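Local coordinates for protein endoglucanase (Uncultured bacterium, PDB 3X17) that probably hydrolyses internal beta-1,4-glucosidic bonds of cellulose, as a glycoside hydrolase family 9 endoglucanase, at residues H150-V155 / Y180-T185; A302-A307 / V345-V350; L382-Y387 / Q404-G409. One frame throughout, in Å; residues are numbered along the deposited sequence.

Interaction 1: H150-V155 / Y180-T185; sequences HEDGYV and YGKYVT
D152 and K182 meet through a buried salt bridge that joins two otherwise separate segments, the CA atoms of D152 and K182 lying 9.9 Å apart. K182 NZ donates to D152 OD2 at 2.8 Å, and the carboxylate oxygen accepts through its anti lone pair, the one turned away from OD1. The two side chains reach for each other from opposite directions. A bend at the third torsion of the lysine (chi3 -61°) directs the end of its chain toward the aspartate, with K182 CE a near neighbour of D152 OD2 at 3.4 Å.

Hydrogen bonds to backbone carbonyls complete the surroundings of the amine: NZ is also bound by G172 O and A170 O, so that it is gripped by one charged and two neutral acceptors. On the aspartate, OD1 forms a second salt bridge to R265 NE, while R265 NH1 reaches Y180 O and thus links 150-155 to 180-185 by another route. The K182 side chain also touches W232 of helix 221-235.

Were K182 an alanine, D152 OD2 would probably lose its cationic mate, and the G172 and A170 carbonyls a shared donor, in a buried setting.

The site lies beside the zinc ion, about 5 Å from the D152 side chain, which also touches the zinc ligand C132. With a lysine and an arginine on its two oxygens, the D152 carboxylate is fixed in rotation and is likely to stay ionised, its charge balanced inside the protein next to the metal site.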
ATOM      1  N   HIS A 150      -7.138 -24.042  -8.955  1.00 37.28           N
ATOM      2  CA  HIS A 150      -7.215 -24.255 -10.392  1.00 38.12           C
ATOM      3  C   HIS A 150      -8.645 -24.353 -10.933  1.00 37.89           C
ATOM      4  O   HIS A 150      -8.845 -24.352 -12.157  1.00 36.09           O
ATOM      5  CB  HIS A 150      -6.416 -25.488 -10.809  1.00 37.03           C
ATOM      6  CG  HIS A 150      -6.159 -25.555 -12.283  1.00 41.48           C
ATOM      7  ND1 HIS A 150      -6.917 -26.332 -13.137  1.00 47.50           N
ATOM      8  CD2 HIS A 150      -5.306 -24.858 -13.069  1.00 40.33           C
ATOM      9  CE1 HIS A 150      -6.472 -26.184 -14.373  1.00 46.28           C
ATOM     10  NE2 HIS A 150      -5.500 -25.289 -14.359  1.00 47.25           N
ATOM     11  N   GLU A 151      -9.637 -24.447 -10.043  1.00 37.62           N
ATOM     12  CA  GLU A 151     -11.038 -24.476 -10.505  1.00 38.37           C
ATOM     13  C   GLU A 151     -11.764 -23.127 -10.465  1.00 35.92           C
ATOM     14  O   GLU A 151     -12.993 -23.082 -10.543  1.00 36.51           O
ATOM     15  CB  GLU A 151     -11.843 -25.570  -9.770  1.00 39.04           C
ATOM     16  CG  GLU A 151     -11.300 -26.995  -9.952  1.00 45.90           C
ATOM     17  CD  GLU A 151     -11.100 -27.354 -11.428  1.00 53.94           C
ATOM     18  OE1 GLU A 151     -12.058 -27.166 -12.210  1.00 56.24           O
ATOM     19  OE2 GLU A 151      -9.988 -27.798 -11.807  1.00 51.69           O
ATOM     20  N   ASP A 152     -11.024 -22.026 -10.336  1.00 36.05           N
ATOM     21  CA  ASP A 152     -11.650 -20.686 -10.202  1.00 34.32           C
ATOM     22  C   ASP A 152     -12.234 -20.300 -11.562  1.00 33.73           C
ATOM     23  O   ASP A 152     -11.485 -20.252 -12.535  1.00 34.64           O
ATOM     24  CB  ASP A 152     -10.583 -19.627  -9.831  1.00 34.24           C
ATOM     25  CG  ASP A 152     -10.117 -19.704  -8.374  1.00 36.30           C
ATOM     26  OD1 ASP A 152     -10.685 -20.486  -7.577  1.00 35.03           O
ATOM     27  OD2 ASP A 152      -9.159 -18.967  -8.013  1.00 34.27           O
ATOM     28  N   GLY A 153     -13.526 -19.981 -11.674  1.00 33.62           N
ATOM     29  CA  GLY A 153     -14.571 -20.308 -10.716  1.00 34.97           C
ATOM     30  C   GLY A 153     -15.928 -20.328 -11.411  1.00 33.65           C
ATOM     31  O   GLY A 153     -16.024 -20.214 -12.633  1.00 33.88           O
ATOM     32  N   TYR A 154     -16.984 -20.507 -10.639  1.00 34.66           N
ATOM     33  CA  TYR A 154     -18.317 -20.751 -11.197  1.00 34.67           C
ATOM     34  C   TYR A 154     -19.180 -19.517 -10.979  1.00 34.41           C
ATOM     35  O   TYR A 154     -19.197 -18.957  -9.880  1.00 35.97           O
ATOM     36  CB  TYR A 154     -18.955 -21.967 -10.488  1.00 34.65           C
ATOM     37  CG  TYR A 154     -18.239 -23.256 -10.814  1.00 36.44           C
ATOM     38  CD1 TYR A 154     -17.076 -23.620 -10.132  1.00 36.90           C
ATOM     39  CD2 TYR A 154     -18.595 -24.002 -11.942  1.00 32.77           C
ATOM     40  CE1 TYR A 154     -16.400 -24.794 -10.443  1.00 38.47           C
ATOM     41  CE2 TYR A 154     -17.916 -25.160 -12.272  1.00 33.44           C
ATOM     42  CZ  TYR A 154     -16.806 -25.539 -11.545  1.00 39.05           C
ATOM     43  OH  TYR A 154     -16.104 -26.665 -11.925  1.00 41.41           O
ATOM     44  N   VAL A 155     -19.934 -19.131 -11.994  1.00 33.61           N
ATOM     45  CA  VAL A 155     -20.769 -17.932 -11.909  1.00 32.71           C
ATOM     46  C   VAL A 155     -21.832 -18.086 -10.838  1.00 34.22           C
ATOM     47  O   VAL A 155     -22.596 -19.048 -10.877  1.00 34.91           O
ATOM     48  CB  VAL A 155     -21.471 -17.653 -13.242  1.00 32.02           C
ATOM     49  CG1 VAL A 155     -22.372 -16.445 -13.107  1.00 30.06           C
ATOM     50  CG2 VAL A 155     -20.431 -17.440 -14.349  1.00 34.02           C
ATOM     51  N   TYR A 180      -7.689 -16.142   0.710  1.00 35.07           N
ATOM     52  CA  TYR A 180      -7.357 -16.533  -0.659  1.00 33.86           C
ATOM     53  C   TYR A 180      -8.369 -16.001  -1.656  1.00 31.16           C
ATOM     54  O   TYR A 180      -8.267 -16.274  -2.863  1.00 31.98           O
ATOM     55  CB  TYR A 180      -7.255 -18.066  -0.792  1.00 36.92           C
ATOM     56  CG  TYR A 180      -6.202 -18.693   0.106  1.00 36.63           C
ATOM     57  CD1 TYR A 180      -4.912 -18.165   0.175  1.00 37.87           C
ATOM     58  CD2 TYR A 180      -6.483 -19.831   0.857  1.00 35.69           C
ATOM     59  CE1 TYR A 180      -3.942 -18.729   0.996  1.00 33.12           C
ATOM     60  CE2 TYR A 180      -5.496 -20.428   1.641  1.00 31.92           C
ATOM     61  CZ  TYR A 180      -4.239 -19.871   1.717  1.00 31.68           C
ATOM     62  OH  TYR A 180      -3.263 -20.439   2.537  1.00 35.45           O
ATOM     63  N   GLY A 181      -9.291 -15.173  -1.178  1.00 29.30           N
ATOM     64  CA  GLY A 181     -10.201 -14.463  -2.071  1.00 27.97           C
ATOM     65  C   GLY A 181      -9.462 -13.543  -3.029  1.00 30.87           C
ATOM     66  O   GLY A 181      -8.339 -13.131  -2.775  1.00 30.41           O
ATOM     67  N   LYS A 182     -10.042 -13.329  -4.203  1.00 32.74           N
ATOM     68  CA  LYS A 182      -9.450 -12.444  -5.193  1.00 32.46           C
ATOM     69  C   LYS A 182     -10.509 -11.408  -5.540  1.00 31.72           C
ATOM     70  O   LYS A 182     -11.673 -11.730  -5.695  1.00 31.92           O
ATOM     71  CB  LYS A 182      -9.059 -13.233  -6.434  1.00 29.50           C
ATOM     72  CG  LYS A 182      -8.166 -14.469  -6.116  1.00 33.48           C
ATOM     73  CD  LYS A 182      -7.620 -15.127  -7.378  1.00 27.54           C
ATOM     74  CE  LYS A 182      -8.728 -15.650  -8.284  1.00 27.53           C
ATOM     75  NZ  LYS A 182      -8.174 -16.641  -9.299  1.00 25.83           N
ATOM     76  N   TYR A 183     -10.145 -10.145  -5.472  1.00 31.87           N
ATOM     77  CA  TYR A 183     -11.175  -9.111  -5.423  1.00 30.23           C
ATOM     78  C   TYR A 183     -10.797  -8.046  -6.415  1.00 28.23           C
ATOM     79  O   TYR A 183      -9.689  -7.532  -6.367  1.00 26.84           O
ATOM     80  CB  TYR A 183     -11.204  -8.480  -4.043  1.00 31.02           C
ATOM     81  CG  TYR A 183     -11.461  -9.423  -2.914  1.00 30.44           C
ATOM     82  CD1 TYR A 183     -10.401 -10.068  -2.292  1.00 27.42           C
ATOM     83  CD2 TYR A 183     -12.734  -9.521  -2.343  1.00 29.65           C
ATOM     84  CE1 TYR A 183     -10.589 -10.823  -1.171  1.00 27.44           C
ATOM     85  CE2 TYR A 183     -12.939 -10.267  -1.188  1.00 28.25           C
ATOM     86  CZ  TYR A 183     -11.880 -10.952  -0.638  1.00 35.22           C
ATOM     87  OH  TYR A 183     -12.070 -11.730   0.485  1.00 35.66           O
ATOM     88  N   VAL A 184     -11.695  -7.725  -7.331  1.00 29.42           N
ATOM     89  CA  VAL A 184     -11.350  -6.775  -8.374  1.00 30.04           C
ATOM     90  C   VAL A 184     -11.073  -5.359  -7.813  1.00 32.26           C
ATOM     91  O   VAL A 184     -10.277  -4.590  -8.385  1.00 31.04           O
ATOM     92  CB  VAL A 184     -12.436  -6.694  -9.445  1.00 30.24           C
ATOM     93  CG1 VAL A 184     -12.248  -5.405 -10.266  1.00 29.44           C
ATOM     94  CG2 VAL A 184     -12.341  -7.897 -10.375  1.00 28.32           C
ATOM     95  N   THR A 185     -11.668  -5.054  -6.664  1.00 29.97           N
ATOM     96  CA  THR A 185     -11.738  -3.684  -6.184  1.00 32.03           C
ATOM     97  C   THR A 185     -10.363  -3.273  -5.644  1.00 33.20           C
ATOM     98  O   THR A 185      -9.884  -2.176  -5.911  1.00 34.29           O
ATOM     99  CB  THR A 185     -12.858  -3.535  -5.099  1.00 33.92           C
ATOM    100  OG1 THR A 185     -14.109  -4.024  -5.633  1.00 33.38           O
ATOM    101  CG2 THR A 185     -13.028  -2.073  -4.674  1.00 30.15           C
TER

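Interaction 2: A302-A307 / V345-V350; sequences AAAEQA and VELWVV
Two helices of the (alpha/alpha)6 barrel that forms the catalytic domain of family 9 cellulases, 294-312 and 337-351, touch here through A304, E305 and L347. The contact is small, burying 112 Å² over both sides, and is held by van der Waals contacts with no hydrogen bond across the segments. The methyl of A304 points at the opposing helix, and L347 points back, with their CA atoms 7.5 Å apart; the shortness of the alanine probably lets the leucine come near the helix backbone.

L347 does most of the touching, and its two methyls divide the work. CD2 rests on A304 CB at 3.8 Å, and it also meets the side of the neighbouring glutamate, 4.1 Å from E305 CG. The glutamate chain is extended beyond CG (chi2 173°), which carries its carboxylate away from the leucine; there OE2 makes a salt bridge to R353. Thus the methylene part of E305 packs while its charge is answered by a residue just beyond helix 337-351.

Around the pair, W308 from helix 294-312 and Y356 from helix 354-366 also lie against L347, and Y356 touches E305 as well, so a third helix closes over this junction. Helix 337-351 also carries D338 and D339, ligands of a calcium ion, near its start.

The second methyl of the leucine, L347 CD1, settles by the polypeptide itself, 3.9 Å from the carbonyl oxygen A304 O.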
ATOM      1  N   ALA A 302      -8.016  -2.274 -25.436  1.00 35.55           N
ATOM      2  CA  ALA A 302      -9.310  -2.747 -25.962  1.00 34.05           C
ATOM      3  C   ALA A 302     -10.265  -3.052 -24.825  1.00 34.14           C
ATOM      4  O   ALA A 302     -11.441  -2.668 -24.860  1.00 35.64           O
ATOM      5  CB  ALA A 302      -9.130  -3.978 -26.873  1.00 33.54           C
ATOM      6  N   ALA A 303      -9.741  -3.717 -23.798  1.00 33.72           N
ATOM      7  CA  ALA A 303     -10.527  -4.058 -22.636  1.00 32.59           C
ATOM      8  C   ALA A 303     -11.066  -2.796 -21.959  1.00 31.96           C
ATOM      9  O   ALA A 303     -12.242  -2.732 -21.588  1.00 31.98           O
ATOM     10  CB  ALA A 303      -9.681  -4.855 -21.663  1.00 32.35           C
ATOM     11  N   ALA A 304     -10.194  -1.810 -21.755  1.00 31.20           N
ATOM     12  CA  ALA A 304     -10.608  -0.557 -21.094  1.00 33.22           C
ATOM     13  C   ALA A 304     -11.727   0.115 -21.887  1.00 30.43           C
ATOM     14  O   ALA A 304     -12.684   0.646 -21.310  1.00 30.22           O
ATOM     15  CB  ALA A 304      -9.411   0.430 -20.909  1.00 31.36           C
ATOM     16  N   GLU A 305     -11.599   0.085 -23.206  1.00 32.68           N
ATOM     17  CA  GLU A 305     -12.563   0.729 -24.103  1.00 33.52           C
ATOM     18  C   GLU A 305     -13.928   0.048 -24.069  1.00 33.61           C
ATOM     19  O   GLU A 305     -14.963   0.712 -24.166  1.00 34.29           O
ATOM     20  CB  GLU A 305     -12.024   0.775 -25.545  1.00 32.65           C
ATOM     21  CG  GLU A 305     -10.874   1.763 -25.727  1.00 31.70           C
ATOM     22  CD  GLU A 305     -10.204   1.690 -27.114  1.00 39.96           C
ATOM     23  OE1 GLU A 305     -10.142   0.594 -27.710  1.00 41.22           O
ATOM     24  OE2 GLU A 305      -9.660   2.719 -27.564  1.00 42.05           O
ATOM     25  N   GLN A 306     -13.931  -1.272 -23.908  1.00 33.35           N
ATOM     26  CA  GLN A 306     -15.171  -2.046 -23.913  1.00 31.80           C
ATOM     27  C   GLN A 306     -15.891  -1.838 -22.573  1.00 31.12           C
ATOM     28  O   GLN A 306     -17.090  -1.617 -22.530  1.00 30.86           O
ATOM     29  CB  GLN A 306     -14.834  -3.532 -24.154  1.00 33.39           C
ATOM     30  CG  GLN A 306     -16.022  -4.495 -24.200  1.00 33.78           C
ATOM     31  CD  GLN A 306     -17.075  -4.076 -25.217  1.00 43.52           C
ATOM     32  OE1 GLN A 306     -16.758  -3.797 -26.379  1.00 43.31           O
ATOM     33  NE2 GLN A 306     -18.326  -3.954 -24.765  1.00 45.12           N
ATOM     34  N   ALA A 307     -15.129  -1.865 -21.488  1.00 32.45           N
ATOM     35  CA  ALA A 307     -15.617  -1.479 -20.181  1.00 32.71           C
ATOM     36  C   ALA A 307     -16.240  -0.080 -20.144  1.00 33.94           C
ATOM     37  O   ALA A 307     -17.268   0.132 -19.516  1.00 33.13           O
ATOM     38  CB  ALA A 307     -14.497  -1.576 -19.166  1.00 33.71           C
ATOM     39  N   VAL A 345     -10.212   9.889 -17.121  1.00 31.57           N
ATOM     40  CA  VAL A 345      -8.878  10.500 -17.228  1.00 31.04           C
ATOM     41  C   VAL A 345      -7.908   9.576 -17.948  1.00 29.61           C
ATOM     42  O   VAL A 345      -7.299   9.973 -18.937  1.00 30.14           O
ATOM     43  CB  VAL A 345      -8.311  10.880 -15.827  1.00 30.15           C
ATOM     44  CG1 VAL A 345      -6.834  11.273 -15.925  1.00 31.68           C
ATOM     45  CG2 VAL A 345      -9.132  12.035 -15.233  1.00 29.23           C
ATOM     46  N   GLU A 346      -7.759   8.343 -17.455  1.00 29.38           N
ATOM     47  CA  GLU A 346      -6.749   7.414 -18.010  1.00 30.74           C
ATOM     48  C   GLU A 346      -7.014   7.073 -19.489  1.00 32.38           C
ATOM     49  O   GLU A 346      -6.095   7.008 -20.307  1.00 32.69           O
ATOM     50  CB  GLU A 346      -6.661   6.137 -17.175  1.00 31.26           C
ATOM     51  CG  GLU A 346      -6.412   6.395 -15.692  1.00 29.25           C
ATOM     52  CD  GLU A 346      -5.110   7.164 -15.413  1.00 36.39           C
ATOM     53  OE1 GLU A 346      -4.309   7.398 -16.350  1.00 36.44           O
ATOM     54  OE2 GLU A 346      -4.845   7.459 -14.232  1.00 32.91           O
ATOM     55  N   LEU A 347      -8.279   6.893 -19.838  1.00 34.08           N
ATOM     56  CA  LEU A 347      -8.633   6.653 -21.224  1.00 36.08           C
ATOM     57  C   LEU A 347      -8.358   7.889 -22.090  1.00 35.85           C
ATOM     58  O   LEU A 347      -7.878   7.759 -23.216  1.00 36.00           O
ATOM     59  CB  LEU A 347     -10.102   6.208 -21.345  1.00 35.09           C
ATOM     60  CG  LEU A 347     -10.270   4.690 -21.114  1.00 34.53           C
ATOM     61  CD1 LEU A 347     -11.703   4.323 -20.718  1.00 28.27           C
ATOM     62  CD2 LEU A 347      -9.839   3.947 -22.371  1.00 36.49           C
ATOM     63  N   TRP A 348      -8.752   9.062 -21.591  1.00 36.37           N
ATOM     64  CA  TRP A 348      -8.420  10.332 -22.243  1.00 38.61           C
ATOM     65  C   TRP A 348      -6.918  10.479 -22.489  1.00 38.56           C
ATOM     66  O   TRP A 348      -6.497  10.907 -23.570  1.00 40.74           O
ATOM     67  CB  TRP A 348      -8.924  11.529 -21.428  1.00 36.90           C
ATOM     68  CG  TRP A 348      -8.560  12.838 -22.084  1.00 44.05           C
ATOM     69  CD1 TRP A 348      -8.879  13.232 -23.366  1.00 44.75           C
ATOM     70  CD2 TRP A 348      -7.706  13.855 -21.558  1.00 42.00           C
ATOM     71  NE1 TRP A 348      -8.307  14.445 -23.647  1.00 46.50           N
ATOM     72  CE2 TRP A 348      -7.569  14.848 -22.565  1.00 44.55           C
ATOM     73  CE3 TRP A 348      -7.094  14.060 -20.321  1.00 43.20           C
ATOM     74  CZ2 TRP A 348      -6.845  16.015 -22.366  1.00 41.56           C
ATOM     75  CZ3 TRP A 348      -6.355  15.217 -20.131  1.00 45.00           C
ATOM     76  CH2 TRP A 348      -6.236  16.178 -21.146  1.00 44.96           C
ATOM     77  N   VAL A 349      -6.118  10.112 -21.484  1.00 38.35           N
ATOM     78  CA  VAL A 349      -4.670  10.330 -21.522  1.00 36.00           C
ATOM     79  C   VAL A 349      -4.036   9.491 -22.606  1.00 36.41           C
ATOM     80  O   VAL A 349      -3.164   9.984 -23.327  1.00 37.33           O
ATOM     81  CB  VAL A 349      -3.965  10.003 -20.172  1.00 36.73           C
ATOM     82  CG1 VAL A 349      -2.456   9.890 -20.375  1.00 36.31           C
ATOM     83  CG2 VAL A 349      -4.277  11.049 -19.122  1.00 34.82           C
ATOM     84  N   VAL A 350      -4.443   8.224 -22.732  1.00 33.90           N
ATOM     85  CA  VAL A 350      -3.822   7.326 -23.741  1.00 32.33           C
ATOM     86  C   VAL A 350      -4.427   7.424 -25.164  1.00 34.77           C
ATOM     87  O   VAL A 350      -3.739   7.148 -26.159  1.00 35.85           O
ATOM     88  CB  VAL A 350      -3.792   5.840 -23.248  1.00 32.26           C
ATOM     89  CG1 VAL A 350      -5.203   5.256 -23.115  1.00 28.82           C
ATOM     90  CG2 VAL A 350      -2.872   4.958 -24.126  1.00 31.67           C
TER

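Interaction 3: L382-Y387 / Q404-G409; sequences LGYFDY and QRILEG
I406 and R405 of helix 396-418 bear on Y384 and F385 of helix 381-390, and the two halves of the contact differ in character. The short helical segments run at 126° to one another, with axes 10.3 Å apart at closest approach, as two steeply inclined helices of the (alpha/alpha)6 barrel.

The enclosed half is built on I406, which is buried together with F385. Its CG1 branch stands anti to the carbonyl carbon (chi1 -69°) and, with the chain extended to CD1, ends over the backbone of the other helix: I406 CD1 lies 3.9 Å from F385 CA and 4.0 Å from Y384 O. Side chains flank it, Y384 CB being 4.2 Å from I406 CG1, and the F385 ring meeting the same terminal methyl obliquely. F448 stacks on that ring, and L452 of helix 435-452 touches I406, so this half is shut in by a third helix.

Toward solvent the contact passes to R405, which is partly exposed. Here the arginine methylenes cross the tyrosine at a slant near CE2 and OH: R405 CB is 3.6 Å from Y384 CE2, and R405 CD is 3.6 Å from Y384 OH. Bends at chi2 and chi3 then turn the guanidinium away, with its plane 81° from that of the ring, and Q404 NE2 lies over one of its faces, displaced toward the rim. The tyrosine hydroxyl is instead hydrogen-bonded to P369 O, and Y371 meets the ring edge to face.

Cohesion between these segments is therefore apolar and van der Waals in nature: the tyrosine's polar end is satisfied by a loop carbonyl, and the arginine contributes methylenes, while its guanidinium, turned off the ring, makes no bond across these segments.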
ATOM      1  N   LEU A 382      -5.282   9.508  -8.404  1.00 30.17           N
ATOM      2  CA  LEU A 382      -4.486   9.096  -9.560  1.00 33.72           C
ATOM      3  C   LEU A 382      -4.982   9.788 -10.836  1.00 32.70           C
ATOM      4  O   LEU A 382      -4.218  10.083 -11.758  1.00 33.18           O
ATOM      5  CB  LEU A 382      -4.550   7.580  -9.741  1.00 31.43           C
ATOM      6  CG  LEU A 382      -3.973   6.674  -8.636  1.00 37.08           C
ATOM      7  CD1 LEU A 382      -4.276   5.180  -8.899  1.00 37.26           C
ATOM      8  CD2 LEU A 382      -2.464   6.859  -8.442  1.00 35.87           C
ATOM      9  N   GLY A 383      -6.271  10.068 -10.881  1.00 32.57           N
ATOM     10  CA  GLY A 383      -6.813  10.747 -12.041  1.00 31.52           C
ATOM     11  C   GLY A 383      -6.399  12.209 -12.006  1.00 32.83           C
ATOM     12  O   GLY A 383      -5.966  12.763 -13.015  1.00 32.15           O
ATOM     13  N   TYR A 384      -6.564  12.842 -10.846  1.00 32.27           N
ATOM     14  CA  TYR A 384      -6.089  14.218 -10.663  1.00 34.88           C
ATOM     15  C   TYR A 384      -4.658  14.340 -11.162  1.00 33.63           C
ATOM     16  O   TYR A 384      -4.353  15.196 -11.984  1.00 34.70           O
ATOM     17  CB  TYR A 384      -6.119  14.594  -9.182  1.00 33.81           C
ATOM     18  CG  TYR A 384      -7.438  15.139  -8.713  1.00 38.25           C
ATOM     19  CD1 TYR A 384      -8.496  14.291  -8.380  1.00 40.50           C
ATOM     20  CD2 TYR A 384      -7.592  16.502  -8.490  1.00 36.77           C
ATOM     21  CE1 TYR A 384      -9.714  14.809  -7.894  1.00 37.70           C
ATOM     22  CE2 TYR A 384      -8.770  17.012  -7.989  1.00 35.92           C
ATOM     23  CZ  TYR A 384      -9.834  16.179  -7.717  1.00 37.50           C
ATOM     24  OH  TYR A 384     -10.985  16.737  -7.204  1.00 29.52           O
ATOM     25  N   PHE A 385      -3.793  13.443 -10.691  1.00 34.09           N
ATOM     26  CA  PHE A 385      -2.364  13.546 -10.952  1.00 32.95           C
ATOM     27  C   PHE A 385      -2.056  13.287 -12.415  1.00 32.97           C
ATOM     28  O   PHE A 385      -1.196  13.944 -12.988  1.00 33.98           O
ATOM     29  CB  PHE A 385      -1.573  12.582 -10.062  1.00 32.20           C
ATOM     30  CG  PHE A 385      -0.074  12.827 -10.066  1.00 36.97           C
ATOM     31  CD1 PHE A 385       0.477  13.919  -9.368  1.00 28.37           C
ATOM     32  CD2 PHE A 385       0.772  12.001 -10.792  1.00 34.22           C
ATOM     33  CE1 PHE A 385       1.840  14.182  -9.426  1.00 31.29           C
ATOM     34  CE2 PHE A 385       2.142  12.222 -10.801  1.00 34.08           C
ATOM     35  CZ  PHE A 385       2.682  13.319 -10.106  1.00 30.62           C
ATOM     36  N   ASP A 386      -2.723  12.294 -13.007  1.00 32.91           N
ATOM     37  CA  ASP A 386      -2.386  11.855 -14.362  1.00 30.68           C
ATOM     38  C   ASP A 386      -2.912  12.851 -15.389  1.00 31.11           C
ATOM     39  O   ASP A 386      -2.245  13.154 -16.380  1.00 31.63           O
ATOM     40  CB  ASP A 386      -2.948  10.461 -14.653  1.00 29.15           C
ATOM     41  CG  ASP A 386      -2.059   9.359 -14.113  1.00 34.05           C
ATOM     42  OD1 ASP A 386      -0.966   9.694 -13.587  1.00 39.23           O
ATOM     43  OD2 ASP A 386      -2.475   8.177 -14.133  1.00 33.74           O
ATOM     44  N   TYR A 387      -4.094  13.389 -15.134  1.00 30.57           N
ATOM     45  CA  TYR A 387      -4.583  14.520 -15.906  1.00 31.42           C
ATOM     46  C   TYR A 387      -3.605  15.731 -15.944  1.00 33.98           C
ATOM     47  O   TYR A 387      -3.197  16.169 -17.021  1.00 31.28           O
ATOM     48  CB  TYR A 387      -5.931  14.982 -15.369  1.00 31.15           C
ATOM     49  CG  TYR A 387      -6.599  16.028 -16.255  1.00 36.22           C
ATOM     50  CD1 TYR A 387      -6.057  17.314 -16.382  1.00 37.00           C
ATOM     51  CD2 TYR A 387      -7.803  15.753 -16.896  1.00 33.54           C
ATOM     52  CE1 TYR A 387      -6.683  18.289 -17.154  1.00 32.70           C
ATOM     53  CE2 TYR A 387      -8.448  16.721 -17.662  1.00 40.66           C
ATOM     54  CZ  TYR A 387      -7.871  17.981 -17.812  1.00 40.55           C
ATOM     55  OH  TYR A 387      -8.507  18.928 -18.605  1.00 39.70           O
ATOM     56  N   GLN A 404      -4.540  22.811  -7.791  1.00 35.57           N
ATOM     57  CA  GLN A 404      -4.885  23.376  -6.484  1.00 36.51           C
ATOM     58  C   GLN A 404      -5.341  22.305  -5.458  1.00 35.84           C
ATOM     59  O   GLN A 404      -4.947  22.345  -4.289  1.00 35.19           O
ATOM     60  CB  GLN A 404      -5.978  24.442  -6.673  1.00 36.80           C
ATOM     61  CG  GLN A 404      -6.729  24.797  -5.390  1.00 47.35           C
ATOM     62  CD  GLN A 404      -8.207  24.411  -5.414  1.00 59.09           C
ATOM     63  OE1 GLN A 404      -8.895  24.507  -4.388  1.00 65.11           O
ATOM     64  NE2 GLN A 404      -8.707  23.981  -6.582  1.00 62.72           N
ATOM     65  N   ARG A 405      -6.189  21.365  -5.884  1.00 34.11           N
ATOM     66  CA  ARG A 405      -6.576  20.262  -5.012  1.00 33.08           C
ATOM     67  C   ARG A 405      -5.406  19.361  -4.626  1.00 34.25           C
ATOM     68  O   ARG A 405      -5.270  18.976  -3.462  1.00 34.35           O
ATOM     69  CB  ARG A 405      -7.739  19.476  -5.609  1.00 34.48           C
ATOM     70  CG  ARG A 405      -8.907  20.372  -5.960  1.00 41.11           C
ATOM     71  CD  ARG A 405     -10.227  19.798  -5.528  1.00 53.57           C
ATOM     72  NE  ARG A 405     -11.072  20.803  -4.892  1.00 66.05           N
ATOM     73  CZ  ARG A 405     -11.878  21.657  -5.530  1.00 71.13           C
ATOM     74  NH1 ARG A 405     -11.943  21.688  -6.867  1.00 70.02           N
ATOM     75  NH2 ARG A 405     -12.619  22.503  -4.818  1.00 69.83           N
ATOM     76  N   ILE A 406      -4.491  19.130  -5.562  1.00 33.98           N
ATOM     77  CA  ILE A 406      -3.319  18.315  -5.256  1.00 34.35           C
ATOM     78  C   ILE A 406      -2.453  18.974  -4.175  1.00 36.08           C
ATOM     79  O   ILE A 406      -2.014  18.310  -3.221  1.00 35.60           O
ATOM     80  CB  ILE A 406      -2.494  18.019  -6.522  1.00 33.00           C
ATOM     81  CG1 ILE A 406      -3.274  17.086  -7.445  1.00 32.58           C
ATOM     82  CG2 ILE A 406      -1.142  17.393  -6.157  1.00 31.82           C
ATOM     83  CD1 ILE A 406      -2.633  16.855  -8.816  1.00 28.81           C
ATOM     84  N   LEU A 407      -2.258  20.291  -4.287  1.00 34.78           N
ATOM     85  CA  LEU A 407      -1.404  21.001  -3.329  1.00 36.62           C
ATOM     86  C   LEU A 407      -2.074  21.176  -1.971  1.00 37.01           C
ATOM     87  O   LEU A 407      -1.423  21.073  -0.918  1.00 36.24           O
ATOM     88  CB  LEU A 407      -0.929  22.348  -3.891  1.00 36.93           C
ATOM     89  CG  LEU A 407      -0.179  22.273  -5.241  1.00 36.56           C
ATOM     90  CD1 LEU A 407      -0.002  23.699  -5.790  1.00 39.10           C
ATOM     91  CD2 LEU A 407       1.200  21.587  -5.108  1.00 36.53           C
ATOM     92  N   GLU A 408      -3.381  21.406  -1.999  1.00 36.28           N
ATOM     93  CA  GLU A 408      -4.179  21.456  -0.776  1.00 39.31           C
ATOM     94  C   GLU A 408      -4.181  20.093  -0.027  1.00 37.32           C
ATOM     95  O   GLU A 408      -3.987  20.048   1.188  1.00 38.25           O
ATOM     96  CB  GLU A 408      -5.610  21.973  -1.079  1.00 37.77           C
ATOM     97  CG  GLU A 408      -6.551  22.023   0.116  1.00 48.84           C
ATOM     98  CD  GLU A 408      -6.013  22.862   1.297  1.00 62.98           C
ATOM     99  OE1 GLU A 408      -5.166  23.761   1.065  1.00 65.12           O
ATOM    100  OE2 GLU A 408      -6.439  22.617   2.455  1.00 64.40           O
ATOM    101  N   GLY A 409      -4.302  18.987  -0.763  1.00 37.43           N
ATOM    102  CA  GLY A 409      -4.275  17.651  -0.155  1.00 34.44           C
ATOM    103  C   GLY A 409      -2.982  17.380   0.604  1.00 35.78           C
ATOM    104  O   GLY A 409      -2.981  17.016   1.792  1.00 35.96           O
TER

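Following the N-terminal Ig-like domain, the chain reaches the catalytic domain, where the three contacts come in series, none nesting in or crossing another. Interaction 1 closes a loop of 24 residues without helix or strand, which includes the zinc ligand H175, just before helix 184-200 begins. Interaction 2 closes 37 residues between segments 302-307 and 345-350, and interaction 3 only 16 between 382-387 and 404-409, both spans partly helical. Interaction 1 stays apart from both, about 10 Å away at the nearest atoms. Interactions 2 and 3 touch: V345 CG1 packs 3.4 Å from G383 O, and the rings of W348 and Y387 meet, joining helices 337-351 and 381-390 within the barrel.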